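Local atomic coordinates of polyporopepsin (Irpex lacteus, PDB entry 1WKR), a protein that cleaves peptide bonds with broad specificity as a pepsin-family aspartic endopeptidase and clots milk. Residues L313-S318 / T335-N340; P6-L11 / S152-N157. All blocks are in the same frame, centred on the assembly; numbering follows the deposited sequence.

Interaction 1: residues L313-S318 / T335-N340; sequences LERFYS and TTATSN. With SO4 (sulfate ion), chain I.
The C-terminal tail of this pepsin-like fold is fastened to the loop that leads into strand 316-321, with Arg-315 reaching into the bend made by residues 335-340. Its chain folds at chi2 (-65°) and runs straight at chi3, which carries the guanidinium past the backbone of Thr-335. Arg-315 NH1 grips two carbonyls, Ala-337 O at 2.9 Å and Thr-335 O at 3.0 Å. The second acceptor lies in the guanidinium plane, yet NH1 sits 57° above that carbonyl's own plane. The CB of Ala-337 rests over one face of the group. Water 1 accepts from both Arg-315 NE (2.9 Å) and Asn-340 ND2 (3.1 Å), while NH2 donates to Asn-270 OD1. In return, Thr-335 OG1 donates to Arg-315 O at 2.7 Å, nearly along the C=O axis, and Thr-335 CG2 lies 3.9 Å from Phe-316 CE1. A leucine in place of Arg-315 would probably leave the carbonyls of Thr-335 and Ala-337 without their shared donor and let the tail shift. Asn-340, the chain end, forms a salt bridge to Arg-276 through OXT. The contact thus packs the tail against the entry to strand 316-321, part of the six-stranded antiparallel interdomain sheet typical of pepsin-family proteases.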
ATOM      1  N   LEU A 313      -2.454  -1.662  -7.460  1.00  3.28           N
ATOM      2  CA  LEU A 313      -1.160  -1.076  -7.784  1.00  3.75           C
ATOM      3  C   LEU A 313      -0.243  -2.004  -8.512  1.00  4.29           C
ATOM      4  O   LEU A 313       0.733  -1.584  -9.131  1.00  4.12           O
ATOM      5  CB  LEU A 313      -0.519  -0.565  -6.500  1.00  3.64           C
ATOM      6  CG  LEU A 313      -1.315   0.550  -5.816  1.00  4.06           C
ATOM      7  CD1 LEU A 313      -0.785   0.829  -4.424  1.00  6.84           C
ATOM      8  CD2 LEU A 313      -1.307   1.819  -6.654  1.00  4.63           C
ATOM      9  N   GLU A 314      -0.519  -3.338  -8.521  1.00  3.38           N
ATOM     10  CA  GLU A 314       0.187  -4.236  -9.409  1.00  3.73           C
ATOM     11  C   GLU A 314      -0.025  -3.902 -10.885  1.00  4.62           C
ATOM     12  O   GLU A 314       0.728  -4.358 -11.742  1.00  4.52           O
ATOM     13  CB  GLU A 314      -0.189  -5.693  -9.139  1.00  5.10           C
ATOM     14  CG  GLU A 314       0.413  -6.278  -7.874  1.00  4.08           C
ATOM     15  CD  GLU A 314      -0.106  -7.646  -7.542  1.00  4.50           C
ATOM     16  OE1 GLU A 314      -1.347  -7.831  -7.650  1.00  5.08           O
ATOM     17  OE2 GLU A 314       0.650  -8.532  -7.164  1.00  6.10           O
ATOM     18  N   ARG A 315      -1.070  -3.122 -11.172  1.00  3.53           N
ATOM     19  CA  ARG A 315      -1.431  -2.748 -12.540  1.00  4.29           C
ATOM     20  C   ARG A 315      -1.190  -1.287 -12.862  1.00  4.01           C
ATOM     21  O   ARG A 315      -1.342  -0.914 -14.035  1.00  3.89           O
ATOM     22  CB  ARG A 315      -2.875  -3.118 -12.796  1.00  4.19           C
ATOM     23  CG  ARG A 315      -3.210  -4.595 -12.615  1.00  4.43           C
ATOM     24  CD  ARG A 315      -2.512  -5.488 -13.606  1.00  4.65           C
ATOM     25  NE  ARG A 315      -2.755  -6.936 -13.411  1.00  4.23           N
ATOM     26  CZ  ARG A 315      -3.126  -7.741 -14.368  1.00  3.75           C
ATOM     27  NH1 ARG A 315      -3.517  -7.353 -15.589  1.00  4.38           N
ATOM     28  NH2 ARG A 315      -3.200  -9.070 -14.081  1.00  4.28           N
ATOM     29  N   PHE A 316      -0.846  -0.436 -11.892  1.00  3.77           N
ATOM     30  CA  PHE A 316      -0.666   1.001 -12.106  1.00  3.94           C
ATOM     31  C   PHE A 316       0.506   1.484 -11.349  1.00  4.34           C
ATOM     32  O   PHE A 316       0.676   1.178 -10.142  1.00  4.23           O
ATOM     33  CB  PHE A 316      -1.937   1.756 -11.703  1.00  4.10           C
ATOM     34  CG  PHE A 316      -3.142   1.327 -12.525  1.00  3.66           C
ATOM     35  CD1 PHE A 316      -3.283   1.782 -13.831  1.00  4.23           C
ATOM     36  CD2 PHE A 316      -4.086   0.458 -12.013  1.00  4.21           C
ATOM     37  CE1 PHE A 316      -4.307   1.361 -14.610  1.00  4.86           C
ATOM     38  CE2 PHE A 316      -5.145   0.050 -12.831  1.00  5.47           C
ATOM     39  CZ  PHE A 316      -5.228   0.487 -14.102  1.00  4.62           C
ATOM     40  N   TYR A 317       1.325   2.312 -11.959  1.00  3.72           N
ATOM     41  CA  TYR A 317       2.450   2.988 -11.293  1.00  3.38           C
ATOM     42  C   TYR A 317       1.881   4.130 -10.443  1.00  3.51           C
ATOM     43  O   TYR A 317       0.961   4.829 -10.913  1.00  4.06           O
ATOM     44  CB  TYR A 317       3.389   3.566 -12.355  1.00  4.18           C
ATOM     45  CG  TYR A 317       4.683   4.132 -11.824  1.00  3.99           C
ATOM     46  CD1 TYR A 317       5.616   3.306 -11.190  1.00  4.68           C
ATOM     47  CD2 TYR A 317       5.027   5.469 -12.005  1.00  5.16           C
ATOM     48  CE1 TYR A 317       6.847   3.781 -10.746  1.00  4.45           C
ATOM     49  CE2 TYR A 317       6.282   5.930 -11.608  1.00  4.74           C
ATOM     50  CZ  TYR A 317       7.146   5.106 -10.995  1.00  4.79           C
ATOM     51  OH  TYR A 317       8.418   5.575 -10.594  1.00  5.49           O
ATOM     52  N   SER A 318       2.408   4.345  -9.252  1.00  3.34           N
ATOM     53  CA  SER A 318       1.820   5.393  -8.346  1.00  4.04           C
ATOM     54  C   SER A 318       2.895   6.288  -7.822  1.00  3.81           C
ATOM     55  O   SER A 318       4.017   5.902  -7.530  1.00  3.77           O
ATOM     56  CB  SER A 318       1.017   4.710  -7.239  1.00  3.52           C
ATOM     57  OG  SER A 318       1.761   3.759  -6.483  1.00  4.48           O
ATOM     58  N   THR A 335      -0.370  -3.509 -17.138  1.00  4.24           N
ATOM     59  CA  THR A 335      -1.765  -3.233 -16.881  1.00  4.69           C
ATOM     60  C   THR A 335      -2.661  -4.264 -17.558  1.00  4.54           C
ATOM     61  O   THR A 335      -3.644  -4.739 -16.966  1.00  4.57           O
ATOM     62  CB  THR A 335      -2.110  -1.833 -17.385  1.00  4.00           C
ATOM     63  OG1 THR A 335      -1.275  -0.877 -16.689  1.00  4.66           O
ATOM     64  CG2 THR A 335      -3.576  -1.469 -17.123  1.00  4.12           C
ATOM     65  N   THR A 336      -2.346  -4.638 -18.773  1.00  4.60           N
ATOM     66  CA  THR A 336      -3.155  -5.600 -19.538  1.00  5.56           C
ATOM     67  C   THR A 336      -2.600  -7.033 -19.442  1.00  5.09           C
ATOM     68  O   THR A 336      -3.047  -7.872 -20.278  1.00  6.64           O
ATOM     69  CB  THR A 336      -3.291  -5.159 -21.029  1.00  6.16           C
ATOM     70  OG1 THR A 336      -2.012  -5.128 -21.566  1.00  9.15           O
ATOM     71  CG2 THR A 336      -3.942  -3.778 -21.141  1.00  8.76           C
ATOM     72  N   ALA A 337      -1.797  -7.374 -18.481  1.00  5.05           N
ATOM     73  CA  ALA A 337      -1.328  -8.739 -18.345  1.00  4.80           C
ATOM     74  C   ALA A 337      -2.461  -9.700 -18.121  1.00  5.00           C
ATOM     75  O   ALA A 337      -3.546  -9.381 -17.621  1.00  4.89           O
ATOM     76  CB  ALA A 337      -0.348  -8.844 -17.187  1.00  5.39           C
ATOM     77  N   THR A 338      -2.240 -10.966 -18.517  1.00  4.74           N
ATOM     78  CA  THR A 338      -3.233 -12.048 -18.314  1.00  5.34           C
ATOM     79  C   THR A 338      -2.604 -13.135 -17.514  1.00  5.01           C
ATOM     80  O   THR A 338      -3.039 -14.316 -17.622  1.00  5.47           O
ATOM     81  CB  THR A 338      -3.785 -12.545 -19.674  1.00  5.44           C
ATOM     82  OG1 THR A 338      -2.720 -13.183 -20.406  1.00  6.42           O
ATOM     83  CG2 THR A 338      -4.387 -11.445 -20.470  1.00  7.43           C
ATOM     84  N   SER A 339      -1.601 -12.850 -16.668  1.00  4.38           N
ATOM     85  CA  SER A 339      -0.858 -13.910 -15.968  1.00  4.43           C
ATOM     86  C   SER A 339      -1.587 -14.493 -14.767  1.00  4.65           C
ATOM     87  O   SER A 339      -1.221 -15.555 -14.278  1.00  4.40           O
ATOM     88  CB  SER A 339       0.504 -13.410 -15.570  1.00  5.27           C
ATOM     89  OG  SER A 339       0.404 -12.195 -14.817  1.00  6.01           O
ATOM     90  N   ASN A 340      -2.593 -13.782 -14.183  1.00  4.17           N
ATOM     91  CA  ASN A 340      -3.384 -14.362 -13.107  1.00  4.37           C
ATOM     92  C   ASN A 340      -4.256 -15.521 -13.593  1.00  5.03           C
ATOM     93  O   ASN A 340      -4.621 -15.510 -14.800  1.00  5.51           O
ATOM     94  CB  ASN A 340      -4.250 -13.296 -12.396  1.00  3.77           C
ATOM     95  CG  ASN A 340      -3.473 -12.225 -11.683  1.00  3.26           C
ATOM     96  OD1 ASN A 340      -2.386 -12.449 -11.182  1.00  5.41           O
ATOM     97  ND2 ASN A 340      -4.050 -11.033 -11.639  1.00  5.34           N
ATOM     98  OXT ASN A 340      -4.613 -16.351 -12.764  1.00  5.85           O
TER
HETATM   99  S   SO4 I 907      -0.665  -3.364 -24.352  1.00 29.69           S
HETATM  100  O1  SO4 I 907      -0.471  -1.847 -24.976  1.00 28.33           O
HETATM  101  O2  SO4 I 907       0.157  -3.399 -22.896  1.00 27.76           O
HETATM  102  O3  SO4 I 907      -2.223  -3.656 -24.143  1.00 31.08           O
HETATM  103  O4  SO4 I 907       0.043  -4.473 -25.100  1.00 35.36           O
HETATM  104  O   HOH W   1      -2.389  -8.534 -11.000  1.00  5.17           O

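Interaction 2: residues P6-L11 / S152-N157; sequences PATNQL and SESSTN
Asn-9 and Ser-155 form an antiparallel hydrogen-bonded pair, Asn-9 N giving to Ser-155 O at 2.8 Å and Ser-155 N returning a longer bond to Asn-9 O at 3.3 Å. One residue along, the hydroxyls of Thr-8 and Thr-156 meet, OG1 to OG1, at 2.7 Å, and the Thr-8 methyl CG2 turns to Ser-154 OG at 3.4 Å. Thr-156 is the centre of an inverse gamma turn, in which Ser-155 O also takes a weak bond from Asn-157 N; the turn interrupts the regular pairing, which resumes where Ala-7 bonds Gly-158. At the other end Leu-11 lays CD2 against Ser-152 O, 3.3 Å away, a tight approach of methyl to carbonyl. Asn-9 sets that leucine's backbone: with CG anti to N (chi1 -171°), its OD1 accepts from Leu-11 N at 2.8 Å, an Asx turn. Water 2 bridges Asn-9 O and Ser-152 O, and water 3 joins Gln-10 OE1 to Ser-154 OG. In the next shell, Thr-150 OG1 bonds Ser-155 OG, Asp-13 and Gly-100 hold Gln-10 NE2, and Tyr-14 OH bonds Asn-157 OD1. This pairing of the N-terminal strand with strand 155-162 is characteristic of the interdomain sheet in pepsin-like enzymes.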
ATOM      1  N   PRO A   6      14.910  -2.037  -4.568  1.00  6.10           N
ATOM      2  CA  PRO A   6      13.990  -3.125  -5.072  1.00  6.35           C
ATOM      3  C   PRO A   6      13.034  -3.491  -3.980  1.00  6.32           C
ATOM      4  O   PRO A   6      13.286  -3.334  -2.808  1.00  6.95           O
ATOM      5  CB  PRO A   6      14.968  -4.291  -5.365  1.00  7.33           C
ATOM      6  CG  PRO A   6      16.297  -3.705  -5.337  1.00 11.91           C
ATOM      7  CD  PRO A   6      16.322  -2.539  -4.423  1.00  7.37           C
ATOM      8  N   ALA A   7      11.886  -4.010  -4.408  1.00  5.65           N
ATOM      9  CA  ALA A   7      10.842  -4.455  -3.456  1.00  6.02           C
ATOM     10  C   ALA A   7      10.341  -5.837  -3.921  1.00  5.17           C
ATOM     11  O   ALA A   7      10.259  -6.145  -5.113  1.00  5.98           O
ATOM     12  CB  ALA A   7       9.682  -3.438  -3.453  1.00  6.50           C
ATOM     13  N   THR A   8       9.996  -6.637  -2.940  1.00  5.36           N
ATOM     14  CA  THR A   8       9.630  -8.015  -3.159  1.00  5.26           C
ATOM     15  C   THR A   8       8.153  -8.248  -2.871  1.00  4.98           C
ATOM     16  O   THR A   8       7.641  -7.881  -1.829  1.00  4.97           O
ATOM     17  CB  THR A   8      10.452  -8.936  -2.265  1.00  5.60           C
ATOM     18  OG1 THR A   8      11.838  -8.773  -2.635  1.00  7.34           O
ATOM     19  CG2 THR A   8      10.174 -10.375  -2.494  1.00  7.81           C
ATOM     20  N   ASN A   9       7.484  -8.860  -3.867  1.00  4.76           N
ATOM     21  CA  ASN A   9       6.060  -9.180  -3.803  1.00  5.03           C
ATOM     22  C   ASN A   9       5.890 -10.416  -2.977  1.00  4.62           C
ATOM     23  O   ASN A   9       6.352 -11.513  -3.405  1.00  5.97           O
ATOM     24  CB  ASN A   9       5.562  -9.379  -5.236  1.00  5.30           C
ATOM     25  CG  ASN A   9       4.073  -9.499  -5.335  1.00  4.40           C
ATOM     26  OD1 ASN A   9       3.431 -10.123  -4.491  1.00  5.95           O
ATOM     27  ND2 ASN A   9       3.469  -8.936  -6.386  1.00  5.51           N
ATOM     28  N   GLN A  10       5.217 -10.330  -1.839  1.00  4.34           N
ATOM     29  CA  GLN A  10       4.891 -11.468  -0.962  1.00  5.57           C
ATOM     30  C   GLN A  10       3.399 -11.781  -1.033  1.00  5.08           C
ATOM     31  O   GLN A  10       2.824 -12.300  -0.073  1.00  5.98           O
ATOM     32  CB  GLN A  10       5.310 -11.205   0.495  1.00  6.12           C
ATOM     33  CG  GLN A  10       6.809 -10.933   0.647  1.00  7.99           C
ATOM     34  CD  GLN A  10       7.312 -10.939   2.092  1.00  7.13           C
ATOM     35  OE1 GLN A  10       8.446 -11.391   2.303  1.00 10.12           O
ATOM     36  NE2 GLN A  10       6.499 -10.492   3.013  1.00  8.52           N
ATOM     37  N   LEU A  11       2.754 -11.416  -2.135  1.00  5.69           N
ATOM     38  CA  LEU A  11       1.370 -11.761  -2.488  1.00  5.21           C
ATOM     39  C   LEU A  11       0.376 -10.919  -1.726  1.00  5.23           C
ATOM     40  O   LEU A  11      -0.522 -10.286  -2.344  1.00  6.04           O
ATOM     41  CB  LEU A  11       1.032 -13.278  -2.237  1.00  6.68           C
ATOM     42  CG  LEU A  11       2.024 -14.233  -2.830  1.00  9.16           C
ATOM     43  CD1 LEU A  11       1.527 -15.684  -2.613  1.00 11.44           C
ATOM     44  CD2 LEU A  11       2.338 -13.961  -4.289  1.00 11.02           C
ATOM     45  N   SER A 152       4.835 -16.110  -8.683  1.00 12.32           N
ATOM     46  CA  SER A 152       5.730 -16.872  -7.695  1.00 13.10           C
ATOM     47  C   SER A 152       5.377 -16.457  -6.403  1.00 12.44           C
ATOM     48  O   SER A 152       4.745 -15.470  -6.005  1.00 13.87           O
ATOM     49  CB  SER A 152       7.202 -16.536  -8.111  1.00 17.55           C
ATOM     50  OG  SER A 152       7.504 -17.073  -9.336  1.00 21.98           O
ATOM     51  N   GLU A 153       5.883 -17.304  -5.368  1.00 16.31           N
ATOM     52  CA  GLU A 153       5.485 -16.914  -3.956  1.00 16.51           C
ATOM     53  C   GLU A 153       6.201 -15.733  -3.529  1.00 15.93           C
ATOM     54  O   GLU A 153       5.739 -15.012  -2.593  1.00 15.65           O
ATOM     55  CB  GLU A 153       6.029 -18.107  -3.071  1.00 18.07           C
ATOM     56  CG  GLU A 153       5.334 -19.441  -3.390  1.00 26.89           C
ATOM     57  CD  GLU A 153       4.020 -19.500  -2.944  1.00 25.24           C
ATOM     58  OE1 GLU A 153       3.547 -19.070  -1.808  1.00 35.84           O
ATOM     59  OE2 GLU A 153       3.171 -20.278  -3.605  1.00 38.41           O
ATOM     60  N   SER A 154       7.443 -15.402  -4.018  1.00 14.19           N
ATOM     61  CA  SER A 154       8.193 -14.288  -3.534  1.00 13.81           C
ATOM     62  C   SER A 154       9.005 -13.808  -4.739  1.00 14.63           C
ATOM     63  O   SER A 154       9.747 -14.682  -5.400  1.00 20.85           O
ATOM     64  CB  SER A 154       9.273 -14.762  -2.431  1.00 14.09           C
ATOM     65  OG  SER A 154      10.042 -13.703  -2.058  1.00 18.13           O
ATOM     66  N   SER A 155       8.661 -12.721  -5.390  1.00 10.91           N
ATOM     67  CA  SER A 155       9.288 -12.221  -6.572  1.00  9.66           C
ATOM     68  C   SER A 155       9.753 -10.817  -6.361  1.00  7.39           C
ATOM     69  O   SER A 155       8.935  -9.923  -6.014  1.00  6.99           O
ATOM     70  CB  SER A 155       8.273 -12.214  -7.731  1.00  9.13           C
ATOM     71  OG  SER A 155       7.680 -13.488  -8.077  0.25  8.80           O
ATOM     72  N   THR A 156      11.026 -10.561  -6.521  1.00  7.25           N
ATOM     73  CA  THR A 156      11.552  -9.207  -6.377  1.00  6.21           C
ATOM     74  C   THR A 156      11.320  -8.492  -7.699  1.00  6.53           C
ATOM     75  O   THR A 156      12.193  -8.372  -8.543  1.00  9.68           O
ATOM     76  CB  THR A 156      13.062  -9.202  -5.959  1.00  6.82           C
ATOM     77  OG1 THR A 156      13.151  -9.954  -4.743  1.00  9.11           O
ATOM     78  CG2 THR A 156      13.552  -7.768  -5.671  1.00  7.79           C
ATOM     79  N   ASN A 157      10.108  -8.000  -7.864  1.00  5.55           N
ATOM     80  CA  ASN A 157       9.679  -7.426  -9.160  1.00  5.68           C
ATOM     81  C   ASN A 157       9.199  -5.987  -8.998  1.00  5.28           C
ATOM     82  O   ASN A 157       8.686  -5.406  -9.960  1.00  6.91           O
ATOM     83  CB  ASN A 157       8.601  -8.279  -9.805  1.00  5.53           C
ATOM     84  CG  ASN A 157       7.285  -8.271  -9.047  1.00  5.07           C
ATOM     85  OD1 ASN A 157       7.124  -7.514  -8.077  1.00  6.05           O
ATOM     86  ND2 ASN A 157       6.265  -9.026  -9.495  1.00  6.07           N
TER
HETATM   87  O   HOH W   2       5.657 -12.991  -5.648  1.00 11.07           O
HETATM   88  O   HOH W   3      10.351 -12.440   0.518  1.00 21.49           O

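Overall arrangement
From the N terminus, strand 3-9 pairs first with strand 14-20, then with strand 155-162, where interaction 2 closes a loop of 140 residues that includes the catalytic Asp-32. Interaction 1 opens only later and closes a short loop of 16 residues, chiefly the hairpin of strands 316-321 and 326-331, so the two loops lie in series and neither nest nor cross. Strand 142-146 pairs with both 155-162 and 316-321, linking the two contacts through one run of the sheet. They also touch directly, Asn-9 ND2 lying 3.0 Å from Glu-314 OE2 in a probable hydrogen bond. Together they illustrate how both chain ends can be secured around a shared sheet.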